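Local coordinates for putative cytochrome P450 154A1 (Streptomyces coelicolor, PDB 1ODO), which belongs to the cytochrome P450 family and carries a haem in its interior, here with 4-phenyl-1H-imidazole bound to the iron, at residues A[58-69]-A[82-91]; A[275-283]-A[361-372]. All blocks are in the same frame, centred on the assembly; numbering follows the deposited sequence.

Contact 1. Residues A[58-69]-A[82-91]. With HEM (protoporphyrin IX containing Fe), chain B; PIM (4-phenyl-1H-imidazole), chain C.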
loop_
_atom_site.group_PDB
_atom_site.type_symbol
_atom_site.label_atom_id
_atom_site.label_comp_id
_atom_site.label_asym_id
_atom_site.label_seq_id
_atom_site.Cartn_x
_atom_site.Cartn_y
_atom_site.Cartn_z
ATOM N N VAL A 58 0.455 22.052 -3.704
ATOM C CA VAL A 58 -0.355 20.900 -3.323
ATOM C C VAL A 58 0.201 20.402 -1.995
ATOM O O VAL A 58 1.420 20.338 -1.811
ATOM C CB VAL A 58 -0.283 19.799 -4.395
ATOM C CG1 VAL A 58 -1.014 18.558 -3.922
ATOM C CG2 VAL A 58 -0.904 20.317 -5.694
ATOM N N SER A 59 -0.690 20.044 -1.075
ATOM C CA SER A 59 -0.273 19.567 0.243
ATOM C C SER A 59 -1.062 18.396 0.819
ATOM O O SER A 59 -2.208 18.153 0.436
ATOM C CB SER A 59 -0.359 20.740 1.224
ATOM O OG SER A 59 -0.296 20.317 2.576
ATOM N N LYS A 60 -0.432 17.686 1.755
ATOM C CA LYS A 60 -1.049 16.545 2.422
ATOM C C LYS A 60 -1.385 16.957 3.856
ATOM O O LYS A 60 -1.897 16.154 4.636
ATOM C CB LYS A 60 -0.094 15.344 2.473
ATOM C CG LYS A 60 0.275 14.746 1.120
ATOM C CD LYS A 60 0.684 13.283 1.269
ATOM C CE LYS A 60 -0.527 12.418 1.627
ATOM N NZ LYS A 60 -0.156 11.078 2.154
ATOM N N ASP A 61 -1.078 18.209 4.204
ATOM C CA ASP A 61 -1.342 18.725 5.549
ATOM C C ASP A 61 -2.743 19.326 5.629
ATOM O O ASP A 61 -2.936 20.511 5.342
ATOM C CB ASP A 61 -0.296 19.789 5.910
ATOM C CG ASP A 61 -0.362 20.209 7.374
ATOM O OD1 ASP A 61 -1.423 20.036 8.010
ATOM O OD2 ASP A 61 0.649 20.732 7.884
ATOM N N ALA A 62 -3.712 18.501 6.023
ATOM C CA ALA A 62 -5.105 18.926 6.143
ATOM C C ALA A 62 -5.296 20.025 7.181
ATOM O O ALA A 62 -6.030 20.986 6.963
ATOM C CB ALA A 62 -5.984 17.727 6.496
ATOM N N ARG A 63 -4.635 19.868 8.319
ATOM C CA ARG A 63 -4.725 20.839 9.396
ATOM C C ARG A 63 -4.391 22.243 8.898
ATOM O O ARG A 63 -5.074 23.210 9.229
ATOM C CB ARG A 63 -3.766 20.429 10.513
ATOM C CG ARG A 63 -3.951 21.160 11.821
ATOM C CD ARG A 63 -3.258 20.416 12.964
ATOM N NE ARG A 63 -3.863 19.110 13.235
ATOM C CZ ARG A 63 -3.574 17.988 12.582
ATOM N NH1 ARG A 63 -2.678 17.993 11.606
ATOM N NH2 ARG A 63 -4.184 16.854 12.908
ATOM N N ALA A 64 -3.354 22.351 8.079
ATOM C CA ALA A 64 -2.952 23.646 7.558
ATOM C C ALA A 64 -3.592 24.077 6.242
ATOM O O ALA A 64 -3.850 25.268 6.040
ATOM C CB ALA A 64 -1.430 23.682 7.409
ATOM N N HIS A 65 -3.876 23.123 5.358
ATOM C CA HIS A 65 -4.462 23.476 4.072
ATOM C C HIS A 65 -5.865 23.016 3.670
ATOM O O HIS A 65 -6.279 23.245 2.532
ATOM C CB HIS A 65 -3.461 23.076 2.983
ATOM C CG HIS A 65 -2.084 23.624 3.207
ATOM N ND1 HIS A 65 -1.819 24.977 3.256
ATOM C CD2 HIS A 65 -0.899 23.003 3.410
ATOM C CE1 HIS A 65 -0.529 25.164 3.477
ATOM N NE2 HIS A 65 0.052 23.982 3.574
ATOM N N TRP A 66 -6.601 22.374 4.573
ATOM C CA TRP A 66 -7.953 21.921 4.240
ATOM C C TRP A 66 -8.938 22.575 5.214
ATOM O O TRP A 66 -9.105 22.120 6.343
ATOM C CB TRP A 66 -8.057 20.395 4.329
ATOM C CG TRP A 66 -9.351 19.841 3.779
ATOM C CD1 TRP A 66 -10.203 20.460 2.903
ATOM C CD2 TRP A 66 -9.885 18.527 3.993
ATOM N NE1 TRP A 66 -11.227 19.613 2.557
ATOM C CE2 TRP A 66 -11.056 18.420 3.210
ATOM C CE3 TRP A 66 -9.484 17.430 4.766
ATOM C CZ2 TRP A 66 -11.832 17.256 3.177
ATOM C CZ3 TRP A 66 -10.256 16.270 4.734
ATOM C CH2 TRP A 66 -11.419 16.193 3.942
ATOM N N PRO A 67 -9.596 23.661 4.781
ATOM C CA PRO A 67 -10.563 24.393 5.608
ATOM C C PRO A 67 -11.671 23.536 6.213
ATOM O O PRO A 67 -12.138 23.807 7.323
ATOM C CB PRO A 67 -11.107 25.447 4.645
ATOM C CG PRO A 67 -9.919 25.733 3.774
ATOM C CD PRO A 67 -9.403 24.337 3.484
ATOM N N ALA A 68 -12.081 22.496 5.494
ATOM C CA ALA A 68 -13.140 21.612 5.971
ATOM C C ALA A 68 -12.682 20.546 6.964
ATOM O O ALA A 68 -13.511 19.831 7.526
ATOM C CB ALA A 68 -13.823 20.941 4.782
ATOM N N PHE A 69 -11.376 20.447 7.192
ATOM C CA PHE A 69 -10.845 19.449 8.120
ATOM C C PHE A 69 -11.594 19.363 9.446
ATOM O O PHE A 69 -12.048 18.286 9.843
ATOM C CB PHE A 69 -9.369 19.709 8.410
ATOM C CG PHE A 69 -8.762 18.719 9.363
ATOM C CD1 PHE A 69 -8.519 17.409 8.963
ATOM C CD2 PHE A 69 -8.474 19.084 10.673
ATOM C CE1 PHE A 69 -7.996 16.473 9.854
ATOM C CE2 PHE A 69 -7.948 18.152 11.579
ATOM C CZ PHE A 69 -7.710 16.845 11.166
ATOM N N VAL A 82 -6.184 11.267 7.263
ATOM C CA VAL A 82 -5.777 12.668 7.196
ATOM C C VAL A 82 -5.615 13.335 8.559
ATOM O O VAL A 82 -5.147 14.469 8.636
ATOM C CB VAL A 82 -6.802 13.497 6.376
ATOM C CG1 VAL A 82 -6.988 12.879 4.993
ATOM C CG2 VAL A 82 -8.137 13.566 7.114
ATOM N N ALA A 83 -5.985 12.633 9.626
ATOM C CA ALA A 83 -5.879 13.193 10.968
ATOM C C ALA A 83 -4.597 12.863 11.729
ATOM O O ALA A 83 -4.275 13.533 12.713
ATOM C CB ALA A 83 -7.100 12.779 11.799
ATOM N N VAL A 84 -3.870 11.839 11.289
ATOM C CA VAL A 84 -2.630 11.470 11.966
ATOM C C VAL A 84 -1.619 12.599 11.829
ATOM O O VAL A 84 -1.748 13.458 10.961
ATOM C CB VAL A 84 -1.989 10.185 11.373
ATOM C CG1 VAL A 84 -2.830 8.959 11.723
ATOM C CG2 VAL A 84 -1.844 10.322 9.863
ATOM N N GLU A 85 -0.619 12.590 12.702
ATOM C CA GLU A 85 0.423 13.601 12.687
ATOM C C GLU A 85 1.747 12.890 12.441
ATOM O O GLU A 85 2.453 12.534 13.381
ATOM C CB GLU A 85 0.476 14.346 14.022
ATOM C CG GLU A 85 -0.779 15.139 14.343
ATOM C CD GLU A 85 -0.708 15.796 15.707
ATOM O OE1 GLU A 85 0.207 16.623 15.917
ATOM O OE2 GLU A 85 -1.559 15.480 16.565
ATOM N N ASN A 86 2.056 12.653 11.172
ATOM C CA ASN A 86 3.296 11.985 10.800
ATOM C C ASN A 86 3.709 12.485 9.419
ATOM O O ASN A 86 3.120 13.431 8.900
ATOM C CB ASN A 86 3.122 10.455 10.806
ATOM C CG ASN A 86 1.965 9.993 9.946
ATOM O OD1 ASN A 86 1.664 10.604 8.920
ATOM N ND2 ASN A 86 1.318 8.900 10.352
ATOM N N MET A 87 4.717 11.866 8.820
ATOM C CA MET A 87 5.166 12.304 7.501
ATOM C C MET A 87 4.079 12.207 6.434
ATOM O O MET A 87 4.082 12.974 5.470
ATOM C CB MET A 87 6.386 11.493 7.060
ATOM C CG MET A 87 6.072 10.060 6.651
ATOM S SD MET A 87 7.554 9.148 6.167
ATOM C CE MET A 87 8.070 8.493 7.769
ATOM N N PHE A 88 3.150 11.269 6.615
ATOM C CA PHE A 88 2.049 11.049 5.676
ATOM C C PHE A 88 1.111 12.255 5.549
ATOM O O PHE A 88 0.385 12.384 4.562
ATOM C CB PHE A 88 1.246 9.813 6.115
ATOM C CG PHE A 88 0.313 9.269 5.060
ATOM C CD1 PHE A 88 0.807 8.548 3.978
ATOM C CD2 PHE A 88 -1.063 9.460 5.165
ATOM C CE1 PHE A 88 -0.056 8.020 3.016
ATOM C CE2 PHE A 88 -1.936 8.939 4.209
ATOM C CZ PHE A 88 -1.432 8.217 3.134
ATOM N N THR A 89 1.119 13.131 6.549
ATOM C CA THR A 89 0.260 14.316 6.530
ATOM C C THR A 89 1.061 15.591 6.749
ATOM O O THR A 89 0.513 16.618 7.154
ATOM C CB THR A 89 -0.812 14.239 7.630
ATOM O OG1 THR A 89 -0.174 14.071 8.903
ATOM C CG2 THR A 89 -1.754 13.066 7.374
ATOM N N ALA A 90 2.358 15.524 6.476
ATOM C CA ALA A 90 3.232 16.676 6.648
ATOM C C ALA A 90 3.517 17.385 5.323
ATOM O O ALA A 90 3.462 16.775 4.256
ATOM C CB ALA A 90 4.533 16.236 7.301
ATOM N N TYR A 91 3.827 18.674 5.413
ATOM C CA TYR A 91 4.124 19.500 4.248
ATOM C C TYR A 91 5.476 20.214 4.371
ATOM O O TYR A 91 5.873 20.628 5.461
ATOM C CB TYR A 91 3.022 20.555 4.086
ATOM C CG TYR A 91 3.284 21.582 3.011
ATOM C CD1 TYR A 91 2.932 21.335 1.684
ATOM C CD2 TYR A 91 3.906 22.794 3.316
ATOM C CE1 TYR A 91 3.193 22.271 0.681
ATOM C CE2 TYR A 91 4.174 23.737 2.321
ATOM C CZ TYR A 91 3.814 23.468 1.007
ATOM O OH TYR A 91 4.081 24.389 0.016
HETATM C CHA HEM B . 3.648 5.973 1.353
HETATM C CHB HEM B . 6.041 2.816 4.090
HETATM C CHC HEM B . 4.773 -0.753 1.097
HETATM C CHD HEM B . 2.371 2.406 -1.610
HETATM C C1A HEM B . 4.425 5.452 2.359
HETATM C C2A HEM B . 5.016 6.198 3.466
HETATM C C3A HEM B . 5.678 5.319 4.232
HETATM C C4A HEM B . 5.530 4.001 3.630
HETATM C CMA HEM B . 6.462 5.600 5.526
HETATM C CAA HEM B . 4.867 7.721 3.668
HETATM C CBA HEM B . 5.909 8.487 2.833
HETATM C CGA HEM B . 5.849 10.010 2.942
HETATM O O1A HEM B . 4.677 10.516 3.061
HETATM O O2A HEM B . 6.903 10.641 2.900
HETATM C C1B HEM B . 5.904 1.574 3.529
HETATM C C2B HEM B . 6.469 0.357 4.084
HETATM C C3B HEM B . 6.116 -0.657 3.243
HETATM C C4B HEM B . 5.335 -0.079 2.172
HETATM C CMB HEM B . 7.301 0.285 5.382
HETATM C CAB HEM B . 6.442 -2.160 3.345
HETATM C CBB HEM B . 7.936 -2.496 3.213
HETATM C C1C HEM B . 4.008 -0.191 0.085
HETATM C C2C HEM B . 3.423 -0.956 -1.028
HETATM C C3C HEM B . 2.742 -0.070 -1.788
HETATM C C4C HEM B . 2.905 1.228 -1.164
HETATM C CMC HEM B . 3.604 -2.496 -1.202
HETATM C CAC HEM B . 1.908 -0.268 -3.082
HETATM C CBC HEM B . 2.540 -1.113 -4.194
HETATM C C1D HEM B . 2.494 3.649 -1.054
HETATM C C2D HEM B . 1.892 4.862 -1.558
HETATM C C3D HEM B . 2.241 5.867 -0.721
HETATM C C4D HEM B . 3.077 5.283 0.303
HETATM C CMD HEM B . 1.004 4.939 -2.817
HETATM C CAD HEM B . 1.798 7.334 -0.835
HETATM C CBD HEM B . 2.374 8.172 -1.981
HETATM C CGD HEM B . 1.725 9.537 -1.893
HETATM O O1D HEM B . 0.903 9.861 -2.759
HETATM O O2D HEM B . 2.039 10.240 -0.905
HETATM N NA HEM B . 4.762 4.125 2.483
HETATM N NB HEM B . 5.207 1.281 2.362
HETATM N NC HEM B . 3.681 1.137 -0.027
HETATM N ND HEM B . 3.222 3.917 0.102
HETATM FE FE HEM B . 4.220 2.627 1.213
HETATM N N1 PIM C . 0.620 1.473 3.442
HETATM C C2 PIM C . 1.676 1.218 2.582
HETATM N N3 PIM C . 2.340 2.254 2.461
HETATM C C4 PIM C . 1.816 3.228 3.184
HETATM C C5 PIM C . 0.732 2.761 3.812
HETATM C C6 PIM C . -0.226 3.437 4.755
HETATM C C7 PIM C . -0.897 2.635 5.735
HETATM C C8 PIM C . -1.820 3.278 6.644
HETATM C C9 PIM C . -2.024 4.676 6.533
HETATM C C10 PIM C . -1.352 5.462 5.559
HETATM C C11 PIM C . -0.450 4.797 4.677
HETATM O O HOH W 1 2.494 17.738 1.837
HETATM O O HOH W 2 3.303 19.897 7.964
#
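Lys-60 reaches across to Phe-88 and meets both its carbonyl and its ring. Its CB starts 3.7 Å from Phe-88 O, and CG swings a little farther off. CD closes in on the same oxygen and has the haem propionate O2D on another flank. The bend at chi3 (70°) folds CE back beside the same oxygen, and the extended last bond sets NZ to donate to Phe-88 O at 2.8 Å, in the carbonyl plane and on a lone pair. NZ also sits over the ring, 3.1 Å from the Phe-88 centroid and 8° off its normal: a cation-pi contact. The opposite face carries the phenyl of 4-phenyl-1H-imidazole, with C11 3.6 Å from Phe-88 CE1, which leaves the ring sandwiched between ammonium and ligand. NZ lies 3.9 Å from haem O2D, a negative neighbour that probably favours the charged lysine.

Farther from the haem, His-65 turns its edge onto the face of Tyr-91, the planes 72° apart, while Tyr-91 OH bonds to Ser-56 O. Two waters bridge the segments, one between Lys-60 N and Ala-90 O, the other between Asp-61 OD2 and Tyr-91 N. Val-82 CG2 packs at the ring edges of Phe-69 and Trp-66. Trp-66 also stacks on Tyr-296 of strand 292-297, the partner of strand 58-59; Asn-86 bonds to helix 229-244, and Ala-90 packs on helix 92-100.

Contact 2. Residues A[275-283]-A[361-372]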
loop_
_atom_site.group_PDB
_atom_site.type_symbol
_atom_site.label_atom_id
_atom_site.label_comp_id
_atom_site.label_asym_id
_atom_site.label_seq_id
_atom_site.Cartn_x
_atom_site.Cartn_y
_atom_site.Cartn_z
ATOM N N TRP A 275 12.291 -11.809 -12.228
ATOM C CA TRP A 275 11.227 -11.778 -11.237
ATOM C C TRP A 275 10.949 -10.305 -10.959
ATOM O O TRP A 275 9.813 -9.915 -10.704
ATOM C CB TRP A 275 11.659 -12.479 -9.945
ATOM C CG TRP A 275 11.703 -13.967 -10.066
ATOM C CD1 TRP A 275 12.797 -14.772 -9.925
ATOM C CD2 TRP A 275 10.601 -14.833 -10.359
ATOM N NE1 TRP A 275 12.444 -16.089 -10.113
ATOM C CE2 TRP A 275 11.101 -16.154 -10.382
ATOM C CE3 TRP A 275 9.235 -14.622 -10.604
ATOM C CZ2 TRP A 275 10.285 -17.261 -10.641
ATOM C CZ3 TRP A 275 8.422 -15.728 -10.863
ATOM C CH2 TRP A 275 8.954 -17.029 -10.878
ATOM N N ALA A 276 12.000 -9.491 -11.019
ATOM C CA ALA A 276 11.869 -8.061 -10.776
ATOM C C ALA A 276 10.964 -7.447 -11.839
ATOM O O ALA A 276 10.144 -6.586 -11.536
ATOM C CB ALA A 276 13.248 -7.386 -10.785
ATOM N N ASP A 277 11.111 -7.885 -13.086
ATOM C CA ASP A 277 10.277 -7.353 -14.162
ATOM C C ASP A 277 8.815 -7.689 -13.890
ATOM O O ASP A 277 7.921 -6.881 -14.143
ATOM C CB ASP A 277 10.659 -7.948 -15.519
ATOM C CG ASP A 277 12.021 -7.497 -16.001
ATOM O OD1 ASP A 277 12.435 -6.361 -15.675
ATOM O OD2 ASP A 277 12.668 -8.281 -16.731
ATOM N N VAL A 278 8.574 -8.899 -13.393
ATOM C CA VAL A 278 7.213 -9.324 -13.096
ATOM C C VAL A 278 6.625 -8.477 -11.976
ATOM O O VAL A 278 5.447 -8.121 -12.010
ATOM C CB VAL A 278 7.169 -10.813 -12.693
ATOM C CG1 VAL A 278 5.797 -11.171 -12.150
ATOM C CG2 VAL A 278 7.486 -11.675 -13.905
ATOM N N VAL A 279 7.448 -8.151 -10.982
ATOM C CA VAL A 279 6.978 -7.345 -9.868
ATOM C C VAL A 279 6.648 -5.935 -10.348
ATOM O O VAL A 279 5.634 -5.367 -9.947
ATOM C CB VAL A 279 8.026 -7.304 -8.725
ATOM C CG1 VAL A 279 7.659 -6.240 -7.695
ATOM C CG2 VAL A 279 8.078 -8.674 -8.043
ATOM N N GLU A 280 7.489 -5.373 -11.214
ATOM C CA GLU A 280 7.232 -4.028 -11.714
ATOM C C GLU A 280 5.962 -3.967 -12.552
ATOM O O GLU A 280 5.218 -2.994 -12.479
ATOM C CB GLU A 280 8.414 -3.509 -12.535
ATOM C CG GLU A 280 9.639 -3.209 -11.682
ATOM C CD GLU A 280 9.291 -2.368 -10.467
ATOM O OE1 GLU A 280 9.551 -2.816 -9.330
ATOM O OE2 GLU A 280 8.746 -1.260 -10.646
ATOM N N GLU A 281 5.711 -4.994 -13.355
ATOM C CA GLU A 281 4.508 -4.991 -14.176
ATOM C C GLU A 281 3.280 -5.222 -13.294
ATOM O O GLU A 281 2.191 -4.749 -13.611
ATOM C CB GLU A 281 4.583 -6.059 -15.272
ATOM C CG GLU A 281 3.318 -6.147 -16.124
ATOM C CD GLU A 281 3.087 -4.921 -17.009
ATOM O OE1 GLU A 281 3.653 -3.838 -16.732
ATOM O OE2 GLU A 281 2.320 -5.046 -17.985
ATOM N N THR A 282 3.452 -5.959 -12.196
ATOM C CA THR A 282 2.334 -6.220 -11.291
ATOM C C THR A 282 1.989 -4.896 -10.605
ATOM O O THR A 282 0.820 -4.555 -10.419
ATOM C CB THR A 282 2.696 -7.276 -10.212
ATOM O OG1 THR A 282 2.977 -8.535 -10.843
ATOM C CG2 THR A 282 1.534 -7.458 -9.224
ATOM N N LEU A 283 3.018 -4.143 -10.241
ATOM C CA LEU A 283 2.817 -2.855 -9.581
ATOM C C LEU A 283 2.084 -1.892 -10.516
ATOM O O LEU A 283 1.302 -1.050 -10.077
ATOM C CB LEU A 283 4.165 -2.266 -9.168
ATOM C CG LEU A 283 4.826 -3.004 -8.001
ATOM C CD1 LEU A 283 6.260 -2.532 -7.783
ATOM C CD2 LEU A 283 3.994 -2.767 -6.758
ATOM N N ARG A 361 9.673 -4.267 -2.671
ATOM C CA ARG A 361 10.118 -4.875 -3.916
ATOM C C ARG A 361 10.944 -6.128 -3.617
ATOM O O ARG A 361 10.741 -7.170 -4.237
ATOM C CB ARG A 361 10.925 -3.862 -4.738
ATOM C CG ARG A 361 10.043 -2.879 -5.519
ATOM C CD ARG A 361 10.835 -1.720 -6.113
ATOM N NE ARG A 361 10.121 -1.103 -7.232
ATOM C CZ ARG A 361 10.087 0.203 -7.482
ATOM N NH1 ARG A 361 10.723 1.059 -6.689
ATOM N NH2 ARG A 361 9.424 0.654 -8.539
ATOM N N MET A 362 11.849 -6.039 -2.646
ATOM C CA MET A 362 12.674 -7.191 -2.303
ATOM C C MET A 362 11.826 -8.341 -1.767
ATOM O O MET A 362 12.013 -9.492 -2.160
ATOM C CB MET A 362 13.742 -6.812 -1.272
ATOM C CG MET A 362 14.739 -7.936 -1.014
ATOM S SD MET A 362 16.128 -7.430 0.014
ATOM C CE MET A 362 15.313 -7.331 1.584
ATOM N N GLU A 363 10.891 -8.030 -0.874
ATOM C CA GLU A 363 10.019 -9.046 -0.296
ATOM C C GLU A 363 9.284 -9.843 -1.363
ATOM O O GLU A 363 9.273 -11.071 -1.337
ATOM C CB GLU A 363 8.981 -8.406 0.635
ATOM C CG GLU A 363 9.524 -7.972 1.990
ATOM C CD GLU A 363 8.435 -7.445 2.909
ATOM O OE1 GLU A 363 7.343 -8.051 2.948
ATOM O OE2 GLU A 363 8.672 -6.436 3.605
ATOM N N VAL A 364 8.667 -9.138 -2.305
ATOM C CA VAL A 364 7.925 -9.801 -3.369
ATOM C C VAL A 364 8.799 -10.588 -4.337
ATOM O O VAL A 364 8.467 -11.718 -4.693
ATOM C CB VAL A 364 7.078 -8.793 -4.169
ATOM C CG1 VAL A 364 6.218 -9.529 -5.183
ATOM C CG2 VAL A 364 6.202 -7.982 -3.221
ATOM N N THR A 365 9.912 -10.007 -4.768
ATOM C CA THR A 365 10.783 -10.716 -5.698
ATOM C C THR A 365 11.310 -12.003 -5.056
ATOM O O THR A 365 11.315 -13.059 -5.689
ATOM C CB THR A 365 11.965 -9.829 -6.173
ATOM O OG1 THR A 365 12.769 -9.446 -5.054
ATOM C CG2 THR A 365 11.438 -8.573 -6.864
ATOM N N LEU A 366 11.727 -11.918 -3.796
ATOM C CA LEU A 366 12.243 -13.089 -3.090
ATOM C C LEU A 366 11.153 -14.145 -2.909
ATOM O O LEU A 366 11.388 -15.341 -3.113
ATOM C CB LEU A 366 12.795 -12.688 -1.719
ATOM C CG LEU A 366 14.169 -12.012 -1.708
ATOM C CD1 LEU A 366 14.535 -11.635 -0.287
ATOM C CD2 LEU A 366 15.213 -12.964 -2.290
ATOM N N ALA A 367 9.959 -13.702 -2.526
ATOM C CA ALA A 367 8.847 -14.620 -2.323
ATOM C C ALA A 367 8.531 -15.372 -3.614
ATOM O O ALA A 367 8.372 -16.591 -3.605
ATOM C CB ALA A 367 7.618 -13.857 -1.839
ATOM N N LEU A 368 8.456 -14.649 -4.729
ATOM C CA LEU A 368 8.158 -15.286 -6.010
ATOM C C LEU A 368 9.192 -16.335 -6.391
ATOM O O LEU A 368 8.841 -17.456 -6.751
ATOM C CB LEU A 368 8.071 -14.244 -7.125
ATOM C CG LEU A 368 6.901 -13.262 -7.062
ATOM C CD1 LEU A 368 6.992 -12.301 -8.240
ATOM C CD2 LEU A 368 5.580 -14.021 -7.090
ATOM N N GLU A 369 10.463 -15.957 -6.310
ATOM C CA GLU A 369 11.562 -16.852 -6.647
ATOM C C GLU A 369 11.518 -18.140 -5.837
ATOM O O GLU A 369 11.619 -19.237 -6.391
ATOM C CB GLU A 369 12.900 -16.143 -6.417
ATOM C CG GLU A 369 14.117 -17.019 -6.654
ATOM C CD GLU A 369 15.419 -16.251 -6.546
ATOM O OE1 GLU A 369 15.636 -15.577 -5.518
ATOM O OE2 GLU A 369 16.228 -16.327 -7.492
ATOM N N SER A 370 11.351 -18.002 -4.528
ATOM C CA SER A 370 11.294 -19.151 -3.633
ATOM C C SER A 370 10.063 -20.023 -3.875
ATOM O O SER A 370 10.171 -21.245 -3.971
ATOM C CB SER A 370 11.316 -18.669 -2.179
ATOM O OG SER A 370 11.287 -19.755 -1.268
ATOM N N LEU A 371 8.899 -19.391 -3.986
ATOM C CA LEU A 371 7.650 -20.106 -4.212
ATOM C C LEU A 371 7.627 -20.930 -5.499
ATOM O O LEU A 371 7.377 -22.138 -5.470
ATOM C CB LEU A 371 6.481 -19.119 -4.227
ATOM C CG LEU A 371 5.094 -19.728 -4.446
ATOM C CD1 LEU A 371 4.734 -20.613 -3.262
ATOM C CD2 LEU A 371 4.065 -18.619 -4.607
ATOM N N PHE A 372 7.879 -20.286 -6.632
ATOM C CA PHE A 372 7.873 -21.007 -7.899
ATOM C C PHE A 372 9.093 -21.901 -8.065
ATOM O O PHE A 372 9.093 -22.824 -8.879
ATOM C CB PHE A 372 7.754 -20.031 -9.072
ATOM C CG PHE A 372 6.386 -19.439 -9.213
ATOM C CD1 PHE A 372 6.038 -18.276 -8.530
ATOM C CD2 PHE A 372 5.419 -20.081 -9.981
ATOM C CE1 PHE A 372 4.738 -17.761 -8.608
ATOM C CE2 PHE A 372 4.120 -19.578 -10.066
ATOM C CZ PHE A 372 3.779 -18.415 -9.377
#
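Helices 275-283 and 361-372 run past each other at 123° between their N-to-C directions, their axes 9.1 Å apart at closest and the backbones nearest at Trp-275 and Thr-365. Trp-275 spreads its indole along the second helix. One face of the ring lies over the backbone at Leu-368 and Glu-369, and Glu-369 CB makes a CH-pi contact 4.0 Å from the centroid of the five-membered ring. Leu-368 CB meets CE3 at 3.7 Å. At the other end of the indole, CH2 touches Phe-372 CB, and the two six-membered rings are near parallel but slid so far apart that they scarcely overlap. With Trp-275 CG anti to the carbonyl carbon (chi1 -74°), the ring is carried toward the C-terminal part of 361-372.

In P450 terms, helix 275-285 is the K helix and 357-374 the L helix, which follows the haem-binding loop. Glu-281, on a different side of the K helix from this contact, forms the ExxR salt bridge with Arg-284 and a second one with Arg-339.

One turn on from Trp-275, Val-279 points CG2 into the L helix, 3.5 Å from Val-364 CG1 and 3.6 Å from Thr-365 CG2, with Leu-368 CD1 also close by. A further residue along, Glu-280 bends at chi2 (-49°) to bring its carboxylate to the guanidinium of Arg-361. Arg-361 NE donates to Glu-280 OE1 at 2.8 Å, on the syn side and somewhat out of the carboxylate plane; NH2 probably holds OE2 as well, though the place of OE2 is less certain. Leu-283 CD1 lies near Arg-361 NE, and the leucine side chain also touches the haem.

In the fold
From the N terminus, contact 1 comes first: 58-69 folds back on 82-91 across twelve intervening residues, which hold the rest of helix 69-72 and the start of helix 80-83; helix 92-100 follows directly on 82-91. Contact 2 opens much later and closes a loop of 77 residues, which includes strands 292-297 and 314-317. The two are in series, neither nested nor crossed, with centres 33 Å apart on opposite sides of the chain's centre. The loop closed by contact 2 nevertheless returns to contact 1, because its strand 292-297 pairs with strand 58-59. The haem is common ground as well: Lys-60, Met-87 and Phe-88 line its pocket from contact 1, Leu-283 from contact 2.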